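Local coordinates for protein AtxE2 (Asticcacaulis excentricus, PDB 5TXE) that hydrolyses the isopeptide bond of the lasso peptides astexin-2 and astexin-3, converting these knotted substrates to linear peptides, at residues R408-F416 against S469-Q477; L537-T548 against N594-Q605. The protein carries 1 engineered substitution. All coordinates share one frame; numbering follows the deposited sequence.

Overall arrangement
Contacts 1 and 2 involve the same mixed sheet of the α/β-hydrolase domain, in different parts of its strand order. Contact 1 lies at the start, where the 401-408/414-421 hairpin meets the loop after strand 463-467; contact 2 pairs strands 545-548 and 602-607 further across. Their centres are 25 Å apart and their nearest atoms about 5 Å, without touching. Both come near the catalytic apparatus. In contact 1 the P470 side chain is about 8 Å from that of Y438, which stabilises the alkoxide intermediate. In contact 2 the T548 side chain is about 9 Å from that of A527, the engineered replacement of the nucleophile, and I604 about 8 Å from E610, the probable charge-relay acid.

Contact 1: R408-F416 against S469-Q477; sequences RNRNGIEVF and SPRSEASYQ
I413 and V415 of the β hairpin 401-408/414-421, at an edge of the α/β-hydrolase sheet, pack on P470 and the loop leading to helix 482-490. The interface is chiefly apolar: 313 Å² is buried and no hydrogen bond crosses it. V415 CG2 lies 4.0 Å from P470 CB, the two side chains side by side. I413 turns CG1 opposite its carbonyl carbon (chi1 -68°), within 4.1 Å of Y476 CE2; I413 CD1 lies 4.0 Å from E473 CG.

At the turn, N411 lies beside the carboxylate of E473; the side chains cross at about a right angle, N411 CG 3.7 Å from E473 OE2. Shortening this side chain to an alanine would take the amide from E473 OE2 and is likely to leave the carboxylate freer to turn.

Bonds within each segment help fix its shape. The hairpin closes through a type I turn with a G1 bulge at G412; N409 OD1 accepts from N411 N (2.8 Å, an Asx turn) and I413 N (3.0 Å) on opposite faces of its amide. In the loop, R471 NE bonds S475 OG (3.1 Å), and R471 NH2 sits 3.5 Å above the Y476 ring plane, toward its rim.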
loop_
_atom_site.group_PDB
_atom_site.type_symbol
_atom_site.label_atom_id
_atom_site.label_comp_id
_atom_site.label_asym_id
_atom_site.label_seq_id
_atom_site.Cartn_x
_atom_site.Cartn_y
_atom_site.Cartn_z
ATOM N N ARG A 408 -15.633 -18.684 -8.436
ATOM C CA ARG A 408 -14.898 -19.597 -7.626
ATOM C C ARG A 408 -13.920 -20.106 -8.619
ATOM O O ARG A 408 -14.306 -20.384 -9.749
ATOM C CB ARG A 408 -15.769 -20.717 -7.089
ATOM C CG ARG A 408 -15.055 -21.527 -6.018
ATOM C CD ARG A 408 -15.949 -22.613 -5.422
ATOM N NE ARG A 408 -17.049 -22.123 -4.584
ATOM C CZ ARG A 408 -16.927 -21.739 -3.321
ATOM N NH1 ARG A 408 -15.741 -21.698 -2.713
ATOM N NH2 ARG A 408 -17.997 -21.338 -2.649
ATOM N N ASN A 409 -12.659 -20.174 -8.230
ATOM C CA ASN A 409 -11.644 -20.571 -9.167
ATOM C C ASN A 409 -11.528 -22.081 -9.192
ATOM O O ASN A 409 -12.175 -22.775 -8.389
ATOM C CB ASN A 409 -10.305 -19.832 -8.911
ATOM C CG ASN A 409 -9.516 -20.334 -7.720
ATOM O OD1 ASN A 409 -9.792 -21.372 -7.158
ATOM N ND2 ASN A 409 -8.505 -19.535 -7.298
ATOM N N ARG A 410 -10.694 -22.575 -10.103
ATOM C CA ARG A 410 -10.523 -24.006 -10.288
ATOM C C ARG A 410 -9.966 -24.720 -9.050
ATOM O O ARG A 410 -10.112 -25.922 -8.901
ATOM C CB ARG A 410 -9.733 -24.308 -11.580
ATOM C CG ARG A 410 -8.395 -23.590 -11.881
ATOM C CD ARG A 410 -7.733 -24.306 -13.071
ATOM N NE ARG A 410 -7.171 -23.536 -14.174
ATOM C CZ ARG A 410 -7.842 -22.788 -15.051
ATOM N NH1 ARG A 410 -9.132 -22.586 -14.914
ATOM N NH2 ARG A 410 -7.196 -22.201 -16.049
ATOM N N ASN A 411 -9.396 -23.994 -8.112
ATOM C CA ASN A 411 -8.991 -24.613 -6.874
ATOM C C ASN A 411 -10.016 -24.445 -5.786
ATOM O O ASN A 411 -9.682 -24.644 -4.608
ATOM C CB ASN A 411 -7.661 -24.004 -6.462
ATOM C CG ASN A 411 -6.602 -24.233 -7.527
ATOM O OD1 ASN A 411 -6.205 -23.339 -8.290
ATOM N ND2 ASN A 411 -6.176 -25.474 -7.612
ATOM N N GLY A 412 -11.245 -24.049 -6.152
ATOM C CA GLY A 412 -12.336 -23.926 -5.162
ATOM C C GLY A 412 -12.358 -22.638 -4.348
ATOM O O GLY A 412 -13.027 -22.543 -3.353
ATOM N N ILE A 413 -11.573 -21.644 -4.729
ATOM C CA ILE A 413 -11.388 -20.470 -3.864
ATOM C C ILE A 413 -12.221 -19.346 -4.393
ATOM O O ILE A 413 -12.297 -19.140 -5.584
ATOM C CB ILE A 413 -9.903 -20.086 -3.784
ATOM C CG1 ILE A 413 -9.149 -21.168 -3.023
ATOM C CG2 ILE A 413 -9.726 -18.725 -3.128
ATOM C CD1 ILE A 413 -7.691 -21.246 -3.377
ATOM N N GLU A 414 -12.873 -18.648 -3.494
ATOM C CA GLU A 414 -13.703 -17.507 -3.857
ATOM C C GLU A 414 -12.825 -16.346 -4.312
ATOM O O GLU A 414 -11.855 -16.016 -3.666
ATOM C CB GLU A 414 -14.548 -17.045 -2.653
ATOM C CG GLU A 414 -15.522 -18.125 -2.154
ATOM C CD GLU A 414 -16.329 -17.739 -0.921
ATOM O OE1 GLU A 414 -16.268 -16.588 -0.428
ATOM O OE2 GLU A 414 -17.100 -18.601 -0.496
ATOM N N VAL A 415 -13.203 -15.730 -5.416
ATOM C CA VAL A 415 -12.454 -14.644 -5.996
ATOM C C VAL A 415 -13.378 -13.464 -6.255
ATOM O O VAL A 415 -14.496 -13.664 -6.720
ATOM C CB VAL A 415 -11.914 -15.085 -7.340
ATOM C CG1 VAL A 415 -11.230 -13.912 -8.050
ATOM C CG2 VAL A 415 -10.960 -16.245 -7.153
ATOM N N PHE A 416 -12.930 -12.243 -5.957
ATOM C CA PHE A 416 -13.584 -11.098 -6.582
ATOM C C PHE A 416 -12.570 -10.278 -7.387
ATOM O O PHE A 416 -11.342 -10.415 -7.187
ATOM C CB PHE A 416 -14.350 -10.266 -5.556
ATOM C CG PHE A 416 -13.499 -9.264 -4.781
ATOM C CD1 PHE A 416 -12.884 -9.615 -3.593
ATOM C CD2 PHE A 416 -13.380 -7.949 -5.234
ATOM C CE1 PHE A 416 -12.153 -8.688 -2.853
ATOM C CE2 PHE A 416 -12.628 -7.016 -4.534
ATOM C CZ PHE A 416 -12.021 -7.382 -3.332
ATOM N N SER A 469 -6.088 -10.176 -5.976
ATOM C CA SER A 469 -5.472 -11.460 -5.866
ATOM C C SER A 469 -6.168 -12.335 -4.811
ATOM O O SER A 469 -6.426 -11.883 -3.707
ATOM C CB SER A 469 -4.019 -11.270 -5.461
ATOM O OG SER A 469 -3.357 -12.470 -5.765
ATOM N N PRO A 470 -6.398 -13.620 -5.117
ATOM C CA PRO A 470 -7.126 -14.403 -4.142
ATOM C C PRO A 470 -6.252 -15.005 -3.050
ATOM O O PRO A 470 -5.009 -15.039 -3.153
ATOM C CB PRO A 470 -7.705 -15.524 -5.007
ATOM C CG PRO A 470 -6.620 -15.782 -5.982
ATOM C CD PRO A 470 -6.123 -14.399 -6.332
ATOM N N ARG A 471 -6.934 -15.522 -2.035
ATOM C CA ARG A 471 -6.318 -16.348 -1.006
ATOM C C ARG A 471 -5.594 -17.575 -1.558
ATOM O O ARG A 471 -6.002 -18.165 -2.594
ATOM C CB ARG A 471 -7.367 -16.764 0.030
ATOM C CG ARG A 471 -7.690 -15.619 0.988
ATOM C CD ARG A 471 -8.526 -16.061 2.178
ATOM N NE ARG A 471 -7.878 -17.081 3.015
ATOM C CZ ARG A 471 -8.487 -17.771 3.982
ATOM N NH1 ARG A 471 -9.764 -17.546 4.271
ATOM N NH2 ARG A 471 -7.822 -18.695 4.668
ATOM N N SER A 472 -4.488 -17.930 -0.902
ATOM C CA SER A 472 -3.765 -19.112 -1.326
ATOM C C SER A 472 -4.384 -20.356 -0.658
ATOM O O SER A 472 -5.011 -20.238 0.383
ATOM C CB SER A 472 -2.308 -19.037 -0.920
ATOM O OG SER A 472 -2.209 -19.041 0.484
ATOM N N GLU A 473 -4.155 -21.521 -1.244
ATOM C CA GLU A 473 -4.540 -22.808 -0.619
ATOM C C GLU A 473 -3.897 -22.946 0.768
ATOM O O GLU A 473 -4.543 -23.361 1.723
ATOM C CB GLU A 473 -4.121 -23.974 -1.522
ATOM C CG GLU A 473 -4.802 -23.927 -2.909
ATOM C CD GLU A 473 -4.318 -24.968 -3.930
ATOM O OE1 GLU A 473 -4.412 -26.174 -3.610
ATOM O OE2 GLU A 473 -3.870 -24.588 -5.061
ATOM N N ALA A 474 -2.621 -22.566 0.869
ATOM C CA ALA A 474 -1.870 -22.656 2.119
ATOM C C ALA A 474 -2.506 -21.841 3.224
ATOM O O ALA A 474 -2.372 -22.174 4.388
ATOM C CB ALA A 474 -0.436 -22.189 1.926
ATOM N N SER A 475 -3.153 -20.730 2.879
ATOM C CA SER A 475 -3.797 -19.910 3.902
ATOM C C SER A 475 -5.007 -20.632 4.544
ATOM O O SER A 475 -5.480 -20.198 5.587
ATOM C CB SER A 475 -4.245 -18.584 3.312
ATOM O OG SER A 475 -5.334 -18.799 2.412
ATOM N N TYR A 476 -5.490 -21.703 3.913
ATOM C CA TYR A 476 -6.544 -22.568 4.466
ATOM C C TYR A 476 -6.033 -23.768 5.307
ATOM O O TYR A 476 -6.839 -24.599 5.741
ATOM C CB TYR A 476 -7.443 -23.102 3.325
ATOM C CG TYR A 476 -8.311 -22.023 2.732
ATOM C CD1 TYR A 476 -9.430 -21.579 3.416
ATOM C CD2 TYR A 476 -7.995 -21.417 1.520
ATOM C CE1 TYR A 476 -10.218 -20.580 2.913
ATOM C CE2 TYR A 476 -8.789 -20.423 0.997
ATOM C CZ TYR A 476 -9.896 -20.004 1.707
ATOM O OH TYR A 476 -10.707 -19.007 1.237
ATOM N N GLN A 477 -4.721 -23.857 5.543
ATOM C CA GLN A 477 -4.120 -24.994 6.238
ATOM C C GLN A 477 -3.434 -24.493 7.507
ATOM O O GLN A 477 -3.263 -23.281 7.699
ATOM C CB GLN A 477 -3.112 -25.701 5.308
ATOM C CG GLN A 477 -3.745 -26.322 4.053
ATOM C CD GLN A 477 -2.794 -26.519 2.843
ATOM O OE1 GLN A 477 -1.625 -26.112 2.844
ATOM N NE2 GLN A 477 -3.321 -27.148 1.797
#

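Contact 2: L537-T548 against N594-Q605; sequences LINSHRFAAAVT and NASRLDTPLLIQ
A546, V547 and T548 pair in parallel with L602, L603 and I604, forming adjacent strands of the α/β-hydrolase sheet; the short strand axes run 4.7 Å apart at 13°. This half is tightly packed. Four backbone hydrogen bonds join the strands: A546 N to P601 O, L603 N to A546 O, T548 N to L603 O and Q605 N to T548 O. On one face T548 and I604 lie side by side, T548 CG2 3.7 Å from I604 CG1, while L602 CD1 comes 3.9 Å from A546 CB. On the other, V547 and L603 point the same way, and both touch W656 of helix 643-662.

Close packing continues before the strands, where helix 528-539 meets 598-600. T600 CG2, placed opposite the backbone N by a chi1 of -59° at OG1, lies 3.8 Å from L537 CD2, and T600 OG1 hydrogen-bonds F543 O at 3.2 Å. I538 CG1 meets L598 CD1 obliquely.

The solvent side is looser. Exposed R597, extended from CG to NE, sets its guanidinium against I538, NH2 3.7 Å from CG2; NH1 makes a weak hydrogen bond to I538 O (132° at the hydrogen). Nearer T600, a water bridges the segments, donating to L537 O at 3.2 Å and accepting from T600 N at 3.1 Å.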
loop_
_atom_site.group_PDB
_atom_site.type_symbol
_atom_site.label_atom_id
_atom_site.label_comp_id
_atom_site.label_asym_id
_atom_site.label_seq_id
_atom_site.Cartn_x
_atom_site.Cartn_y
_atom_site.Cartn_z
ATOM N N LEU A 537 4.294 -14.683 -18.281
ATOM C CA LEU A 537 4.770 -14.568 -19.671
ATOM C C LEU A 537 5.532 -15.829 -20.048
ATOM O O LEU A 537 5.701 -16.138 -21.186
ATOM C CB LEU A 537 5.665 -13.361 -19.857
ATOM C CG LEU A 537 5.027 -12.017 -19.646
ATOM C CD1 LEU A 537 5.985 -10.903 -20.029
ATOM C CD2 LEU A 537 3.754 -11.864 -20.423
ATOM N N ILE A 538 6.017 -16.544 -19.063
ATOM C CA ILE A 538 6.767 -17.754 -19.334
ATOM C C ILE A 538 5.868 -18.971 -19.361
ATOM O O ILE A 538 6.113 -19.876 -20.121
ATOM C CB ILE A 538 7.863 -17.953 -18.282
ATOM C CG1 ILE A 538 8.994 -16.939 -18.554
ATOM C CG2 ILE A 538 8.432 -19.374 -18.272
ATOM C CD1 ILE A 538 9.825 -16.717 -17.331
ATOM N N ASN A 539 4.864 -19.015 -18.499
ATOM C CA ASN A 539 4.076 -20.222 -18.318
ATOM C C ASN A 539 2.671 -20.153 -18.948
ATOM O O ASN A 539 1.807 -20.962 -18.638
ATOM C CB ASN A 539 4.012 -20.521 -16.816
ATOM C CG ASN A 539 5.370 -20.821 -16.223
ATOM O OD1 ASN A 539 5.886 -21.880 -16.415
ATOM N ND2 ASN A 539 5.964 -19.859 -15.530
ATOM N N SER A 540 2.442 -19.167 -19.818
ATOM C CA SER A 540 1.265 -19.115 -20.635
ATOM C C SER A 540 1.557 -18.314 -21.885
ATOM O O SER A 540 2.544 -17.605 -21.980
ATOM C CB SER A 540 0.143 -18.471 -19.864
ATOM O OG SER A 540 0.030 -17.093 -20.119
ATOM N N HIS A 541 0.695 -18.430 -22.865
ATOM C CA HIS A 541 0.686 -17.568 -24.038
ATOM C C HIS A 541 -0.613 -16.837 -24.115
ATOM O O HIS A 541 -1.121 -16.511 -25.170
ATOM C CB HIS A 541 0.902 -18.422 -25.296
ATOM C CG HIS A 541 2.271 -19.005 -25.397
ATOM N ND1 HIS A 541 2.623 -20.197 -24.788
ATOM C CD2 HIS A 541 3.373 -18.588 -26.066
ATOM C CE1 HIS A 541 3.890 -20.470 -25.053
ATOM N NE2 HIS A 541 4.370 -19.503 -25.817
ATOM N N ARG A 542 -1.167 -16.514 -22.968
ATOM C CA ARG A 542 -2.421 -15.771 -22.935
ATOM C C ARG A 542 -2.282 -14.284 -23.029
ATOM O O ARG A 542 -3.303 -13.611 -23.144
ATOM C CB ARG A 542 -3.111 -16.079 -21.643
ATOM C CG ARG A 542 -3.362 -17.560 -21.487
ATOM C CD ARG A 542 -4.541 -18.033 -22.302
ATOM N NE ARG A 542 -5.073 -19.201 -21.606
ATOM C CZ ARG A 542 -6.309 -19.284 -21.147
ATOM N NH1 ARG A 542 -7.196 -18.307 -21.369
ATOM N NH2 ARG A 542 -6.662 -20.359 -20.476
ATOM N N PHE A 543 -1.045 -13.740 -22.960
ATOM C CA PHE A 543 -0.882 -12.269 -22.922
ATOM C C PHE A 543 -0.248 -11.698 -24.157
ATOM O O PHE A 543 0.780 -12.135 -24.571
ATOM C CB PHE A 543 -0.108 -11.926 -21.655
ATOM C CG PHE A 543 -0.787 -12.447 -20.434
ATOM C CD1 PHE A 543 -1.967 -11.876 -20.012
ATOM C CD2 PHE A 543 -0.291 -13.487 -19.750
ATOM C CE1 PHE A 543 -2.610 -12.341 -18.910
ATOM C CE2 PHE A 543 -0.941 -13.969 -18.648
ATOM C CZ PHE A 543 -2.093 -13.382 -18.232
ATOM N N ALA A 544 -0.851 -10.696 -24.761
ATOM C CA ALA A 544 -0.292 -10.142 -25.960
ATOM C C ALA A 544 0.654 -8.933 -25.712
ATOM O O ALA A 544 1.302 -8.446 -26.665
ATOM C CB ALA A 544 -1.406 -9.708 -26.864
ATOM N N ALA A 545 0.660 -8.404 -24.493
ATOM C CA ALA A 545 1.567 -7.278 -24.109
ATOM C C ALA A 545 1.617 -7.150 -22.602
ATOM O O ALA A 545 0.666 -7.585 -21.913
ATOM C CB ALA A 545 1.125 -5.991 -24.747
ATOM N N ALA A 546 2.739 -6.658 -22.084
ATOM C CA ALA A 546 2.888 -6.516 -20.658
ATOM C C ALA A 546 3.707 -5.302 -20.273
ATOM O O ALA A 546 4.510 -4.802 -21.083
ATOM C CB ALA A 546 3.463 -7.768 -20.068
ATOM N N VAL A 547 3.451 -4.815 -19.053
ATOM C CA VAL A 547 4.188 -3.786 -18.421
ATOM C C VAL A 547 4.481 -4.239 -17.010
ATOM O O VAL A 547 3.624 -4.823 -16.367
ATOM C CB VAL A 547 3.413 -2.482 -18.376
ATOM C CG1 VAL A 547 4.228 -1.415 -17.645
ATOM C CG2 VAL A 547 3.120 -2.005 -19.801
ATOM N N THR A 548 5.716 -4.018 -16.539
ATOM C CA THR A 548 6.089 -4.298 -15.150
ATOM C C THR A 548 6.917 -3.130 -14.602
ATOM O O THR A 548 7.580 -2.442 -15.365
ATOM C CB THR A 548 6.830 -5.635 -15.042
ATOM O OG1 THR A 548 7.123 -5.888 -13.698
ATOM C CG2 THR A 548 8.187 -5.637 -15.740
ATOM N N ASN A 594 14.839 -18.138 -19.942
ATOM C CA ASN A 594 13.765 -18.254 -20.915
ATOM C C ASN A 594 13.712 -17.175 -21.958
ATOM O O ASN A 594 12.774 -17.124 -22.744
ATOM C CB ASN A 594 12.444 -18.250 -20.156
ATOM C CG ASN A 594 12.302 -19.475 -19.263
ATOM O OD1 ASN A 594 12.186 -20.575 -19.788
ATOM N ND2 ASN A 594 12.335 -19.301 -17.927
ATOM N N ALA A 595 14.753 -16.357 -22.063
ATOM C CA ALA A 595 14.730 -15.246 -23.024
ATOM C C ALA A 595 14.310 -15.624 -24.431
ATOM O O ALA A 595 13.552 -14.912 -25.090
ATOM C CB ALA A 595 16.098 -14.588 -23.120
ATOM N N SER A 596 14.832 -16.721 -24.933
ATOM C CA SER A 596 14.605 -17.056 -26.347
ATOM C C SER A 596 13.161 -17.491 -26.639
ATOM O O SER A 596 12.755 -17.482 -27.779
ATOM C CB SER A 596 15.649 -18.084 -26.817
ATOM O OG SER A 596 15.528 -19.223 -25.957
ATOM N N ARG A 597 12.353 -17.792 -25.632
ATOM C CA ARG A 597 10.916 -18.084 -25.902
ATOM C C ARG A 597 9.937 -17.038 -25.370
ATOM O O ARG A 597 8.782 -17.277 -25.202
ATOM C CB ARG A 597 10.537 -19.449 -25.329
ATOM C CG ARG A 597 10.618 -19.603 -23.828
ATOM C CD ARG A 597 10.563 -21.095 -23.605
ATOM N NE ARG A 597 10.640 -21.565 -22.235
ATOM C CZ ARG A 597 9.586 -21.748 -21.452
ATOM N NH1 ARG A 597 8.398 -21.365 -21.877
ATOM N NH2 ARG A 597 9.729 -22.240 -20.227
ATOM N N LEU A 598 10.424 -15.852 -25.110
ATOM C CA LEU A 598 9.600 -14.860 -24.505
ATOM C C LEU A 598 9.213 -13.859 -25.588
ATOM O O LEU A 598 9.897 -12.830 -25.819
ATOM C CB LEU A 598 10.385 -14.228 -23.380
ATOM C CG LEU A 598 9.553 -13.850 -22.183
ATOM C CD1 LEU A 598 10.294 -14.356 -20.962
ATOM C CD2 LEU A 598 9.278 -12.337 -22.198
ATOM N N ASP A 599 8.118 -14.163 -26.266
ATOM C CA ASP A 599 7.755 -13.353 -27.402
ATOM C C ASP A 599 6.790 -12.194 -27.125
ATOM O O ASP A 599 6.582 -11.363 -28.005
ATOM C CB ASP A 599 7.231 -14.257 -28.507
ATOM C CG ASP A 599 8.320 -15.192 -29.017
ATOM O OD1 ASP A 599 9.384 -14.675 -29.455
ATOM O OD2 ASP A 599 8.137 -16.422 -28.972
ATOM N N THR A 600 6.211 -12.140 -25.931
ATOM C CA THR A 600 5.335 -11.040 -25.580
ATOM C C THR A 600 6.102 -9.726 -25.389
ATOM O O THR A 600 7.010 -9.677 -24.607
ATOM C CB THR A 600 4.649 -11.367 -24.256
ATOM O OG1 THR A 600 3.907 -12.580 -24.403
ATOM C CG2 THR A 600 3.663 -10.275 -23.856
ATOM N N PRO A 601 5.666 -8.646 -26.019
ATOM C CA PRO A 601 6.204 -7.309 -25.767
ATOM C C PRO A 601 6.144 -6.951 -24.314
ATOM O O PRO A 601 5.095 -7.063 -23.696
ATOM C CB PRO A 601 5.292 -6.404 -26.575
ATOM C CG PRO A 601 4.783 -7.272 -27.696
ATOM C CD PRO A 601 4.584 -8.625 -27.052
ATOM N N LEU A 602 7.274 -6.517 -23.766
ATOM C CA LEU A 602 7.363 -6.169 -22.358
ATOM C C LEU A 602 8.046 -4.811 -22.189
ATOM O O LEU A 602 9.180 -4.577 -22.693
ATOM C CB LEU A 602 8.194 -7.207 -21.675
ATOM C CG LEU A 602 8.500 -6.944 -20.209
ATOM C CD1 LEU A 602 7.228 -6.911 -19.395
ATOM C CD2 LEU A 602 9.459 -7.971 -19.640
ATOM N N LEU A 603 7.346 -3.927 -21.500
ATOM C CA LEU A 603 7.860 -2.668 -21.073
ATOM C C LEU A 603 8.164 -2.693 -19.595
ATOM O O LEU A 603 7.281 -3.031 -18.811
ATOM C CB LEU A 603 6.872 -1.579 -21.364
ATOM C CG LEU A 603 7.249 -0.194 -20.857
ATOM C CD1 LEU A 603 8.412 0.366 -21.603
ATOM C CD2 LEU A 603 6.077 0.735 -21.088
ATOM N N ILE A 604 9.395 -2.316 -19.208
ATOM C CA ILE A 604 9.767 -2.228 -17.784
ATOM C C ILE A 604 10.010 -0.756 -17.413
ATOM O O ILE A 604 10.876 -0.089 -18.003
ATOM C CB ILE A 604 11.047 -3.045 -17.487
ATOM C CG1 ILE A 604 10.902 -4.495 -17.994
ATOM C CG2 ILE A 604 11.381 -3.088 -16.026
ATOM C CD1 ILE A 604 12.234 -5.186 -18.241
ATOM N N GLN A 605 9.288 -0.263 -16.425
ATOM C CA GLN A 605 9.390 1.134 -16.046
ATOM C C GLN A 605 9.939 1.130 -14.658
ATOM O O GLN A 605 9.180 1.082 -13.668
ATOM C CB GLN A 605 8.034 1.801 -16.131
ATOM C CG GLN A 605 7.535 1.901 -17.566
ATOM C CD GLN A 605 6.656 3.099 -17.835
ATOM O OE1 GLN A 605 7.171 4.238 -17.982
ATOM N NE2 GLN A 605 5.347 2.872 -17.994
HETATM O O HOH W 1 6.317 -14.166 -23.636
#